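Local atomic coordinates of putative adhesin (Komagataella phaffii, PDB entry 5FX8), a protein that is a putative cell-surface adhesin, present here as its N-terminal part, and may take part in cell-cell interaction, contacting other proteins through salt bridges and hydrogen bonds. Residues 51-56 with 112-117. Numbering follows the deposited sequence.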
loop_
_atom_site.group_PDB
_atom_site.type_symbol
_atom_site.label_atom_id
_atom_site.label_comp_id
_atom_site.label_asym_id
_atom_site.label_seq_id
_atom_site.Cartn_x
_atom_site.Cartn_y
_atom_site.Cartn_z
ATOM N N PRO C 51 -65.408 -10.343 -28.202
ATOM C CA PRO C 51 -65.073 -8.928 -28.009
ATOM C C PRO C 51 -63.884 -8.507 -28.850
ATOM O O PRO C 51 -62.951 -9.271 -29.058
ATOM C CB PRO C 51 -64.753 -8.845 -26.515
ATOM C CG PRO C 51 -64.456 -10.220 -26.108
ATOM C CD PRO C 51 -65.296 -11.105 -26.953
ATOM N N ASN C 52 -63.913 -7.262 -29.319
ATOM C CA ASN C 52 -62.896 -6.796 -30.260
ATOM C C ASN C 52 -61.477 -6.898 -29.716
ATOM O O ASN C 52 -60.532 -6.876 -30.502
ATOM C CB ASN C 52 -63.185 -5.359 -30.661
ATOM C CG ASN C 52 -64.560 -5.205 -31.234
ATOM O OD1 ASN C 52 -65.048 -6.109 -31.905
ATOM N ND2 ASN C 52 -65.212 -4.079 -30.961
ATOM N N GLU C 53 -61.298 -7.001 -28.400
ATOM C CA GLU C 53 -59.948 -7.034 -27.871
ATOM C C GLU C 53 -59.276 -8.375 -28.126
ATOM O O GLU C 53 -58.044 -8.446 -28.086
ATOM C CB GLU C 53 -59.950 -6.698 -26.373
ATOM C CG GLU C 53 -60.942 -7.469 -25.545
ATOM C CD GLU C 53 -62.246 -6.755 -25.391
ATOM O OE1 GLU C 53 -62.684 -6.085 -26.343
ATOM O OE2 GLU C 53 -62.824 -6.847 -24.298
ATOM N N LEU C 54 -60.059 -9.424 -28.405
ATOM C CA LEU C 54 -59.549 -10.740 -28.774
ATOM C C LEU C 54 -59.458 -10.885 -30.285
ATOM O O LEU C 54 -60.252 -10.321 -31.031
ATOM C CB LEU C 54 -60.431 -11.838 -28.200
ATOM C CG LEU C 54 -60.545 -11.817 -26.682
ATOM C CD1 LEU C 54 -61.414 -12.911 -26.219
ATOM C CD2 LEU C 54 -59.201 -11.954 -26.063
ATOM N N GLU C 55 -58.457 -11.624 -30.735
ATOM C CA GLU C 55 -58.217 -11.800 -32.156
ATOM C C GLU C 55 -57.734 -13.212 -32.422
ATOM O O GLU C 55 -57.062 -13.819 -31.591
ATOM C CB GLU C 55 -57.197 -10.791 -32.675
ATOM C CG GLU C 55 -57.730 -9.373 -32.701
ATOM C CD GLU C 55 -56.839 -8.419 -33.448
ATOM O OE1 GLU C 55 -55.617 -8.667 -33.500
ATOM O OE2 GLU C 55 -57.366 -7.425 -33.991
ATOM N N PHE C 56 -58.120 -13.743 -33.572
ATOM C CA PHE C 56 -57.541 -14.978 -34.071
ATOM C C PHE C 56 -56.217 -14.648 -34.709
ATOM O O PHE C 56 -56.064 -13.566 -35.268
ATOM C CB PHE C 56 -58.445 -15.630 -35.105
ATOM C CG PHE C 56 -59.572 -16.383 -34.521
ATOM C CD1 PHE C 56 -59.426 -17.701 -34.187
ATOM C CD2 PHE C 56 -60.773 -15.778 -34.309
ATOM C CE1 PHE C 56 -60.444 -18.401 -33.660
ATOM C CE2 PHE C 56 -61.792 -16.471 -33.768
ATOM C CZ PHE C 56 -61.625 -17.798 -33.445
ATOM N N LEU C 112 -56.594 -17.236 -28.498
ATOM C CA LEU C 112 -56.601 -15.906 -29.075
ATOM C C LEU C 112 -55.514 -15.066 -28.421
ATOM O O LEU C 112 -55.040 -15.366 -27.327
ATOM C CB LEU C 112 -57.969 -15.237 -28.891
ATOM C CG LEU C 112 -59.153 -16.078 -29.345
ATOM C CD1 LEU C 112 -60.453 -15.361 -29.123
ATOM C CD2 LEU C 112 -59.004 -16.359 -30.792
ATOM N N LYS C 113 -55.117 -14.012 -29.113
ATOM C CA LYS C 113 -54.228 -12.991 -28.588
ATOM C C LYS C 113 -55.002 -11.695 -28.391
ATOM O O LYS C 113 -56.028 -11.456 -29.031
ATOM C CB LYS C 113 -53.059 -12.740 -29.536
ATOM C CG LYS C 113 -52.079 -13.874 -29.672
ATOM C CD LYS C 113 -51.399 -14.210 -28.353
ATOM C CE LYS C 113 -50.002 -14.781 -28.572
ATOM N NZ LYS C 113 -49.081 -13.774 -29.210
ATOM N N LEU C 114 -54.500 -10.842 -27.510
ATOM C CA LEU C 114 -55.075 -9.516 -27.376
ATOM C C LEU C 114 -54.641 -8.649 -28.547
ATOM O O LEU C 114 -53.507 -8.738 -29.006
ATOM C CB LEU C 114 -54.650 -8.882 -26.058
ATOM C CG LEU C 114 -55.350 -9.421 -24.809
ATOM C CD1 LEU C 114 -54.609 -8.980 -23.587
ATOM C CD2 LEU C 114 -56.776 -8.927 -24.752
ATOM N N SER C 115 -55.547 -7.812 -29.038
ATOM C CA SER C 115 -55.213 -6.930 -30.151
ATOM C C SER C 115 -54.180 -5.874 -29.759
ATOM O O SER C 115 -54.069 -5.473 -28.602
ATOM C CB SER C 115 -56.463 -6.228 -30.669
ATOM O OG SER C 115 -57.014 -5.382 -29.681
ATOM N N GLU C 116 -53.434 -5.399 -30.755
ATOM C CA GLU C 116 -52.524 -4.291 -30.514
ATOM C C GLU C 116 -53.279 -3.088 -29.988
ATOM O O GLU C 116 -52.888 -2.489 -28.983
ATOM C CB GLU C 116 -51.784 -3.922 -31.793
ATOM C CG GLU C 116 -50.511 -4.694 -32.056
ATOM C CD GLU C 116 -49.661 -4.009 -33.105
ATOM O OE1 GLU C 116 -50.040 -4.031 -34.297
ATOM O OE2 GLU C 116 -48.629 -3.416 -32.738
ATOM N N GLN C 117 -54.385 -2.737 -30.652
ATOM C CA GLN C 117 -55.153 -1.556 -30.275
ATOM C C GLN C 117 -55.484 -1.573 -28.792
ATOM O O GLN C 117 -55.437 -0.536 -28.119
ATOM C CB GLN C 117 -56.426 -1.474 -31.118
ATOM C CG GLN C 117 -57.318 -0.264 -30.836
ATOM C CD GLN C 117 -57.566 0.590 -32.074
ATOM O OE1 GLN C 117 -57.976 0.082 -33.120
ATOM N NE2 GLN C 117 -57.308 1.891 -31.962
HETATM O O HOH W 1 -59.521 -3.852 -30.074
#
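Three backbone hydrogen bonds join E53 and E55 to K113 and S115, and they set an antiparallel pairing and its register. E55 and K113 form the hydrogen-bonded pair: E55 N donates to K113 O at 3.0 Å, and K113 N donates to E55 O at 3.2 Å. L54 and L114 make the adjoining non-hydrogen-bonded pair. One residue further on, S115 N reaches E53 O at 2.7 Å with an N-H...O angle of 157°. The same carbonyl receives a CA-H...O contact from L114.

The apolar contacts lie on the L54 face of this pairing. L112 divides its two methyls: CD1 meets L54 CB at 3.6 Å, the two side chains crossing at about a right angle, while CD2 sits over one face of the F56 ring. L112 CD2 lies 3.6 Å from the F56 ring centroid and 9° off the ring normal, a well-centred CH-pi contact. F110 meets F56 edge-to-face, and V27 of strand 25-31 touches both L54 and L112, which places these leucines in the domain interior.

On the other side of the pairing, the E55 chain runs extended beyond CG and lays its carboxylate alongside S115, with CD 3.6 Å from S115 CB. S115 OG, held between its backbone N and carbonyl carbon (chi1 64°), caps F118 N and also bonds a water, which makes a weak second link to N52 O. E53 turns its carboxylate elsewhere, to H127.

A type I turn from P51 to L54, closed by L54 N to P51 O, leads into a short strand paired with the end of strand 101-114, where S115 is the N-cap of helix 116-120: local antiparallel beta pairing within the first cohesin-like domain.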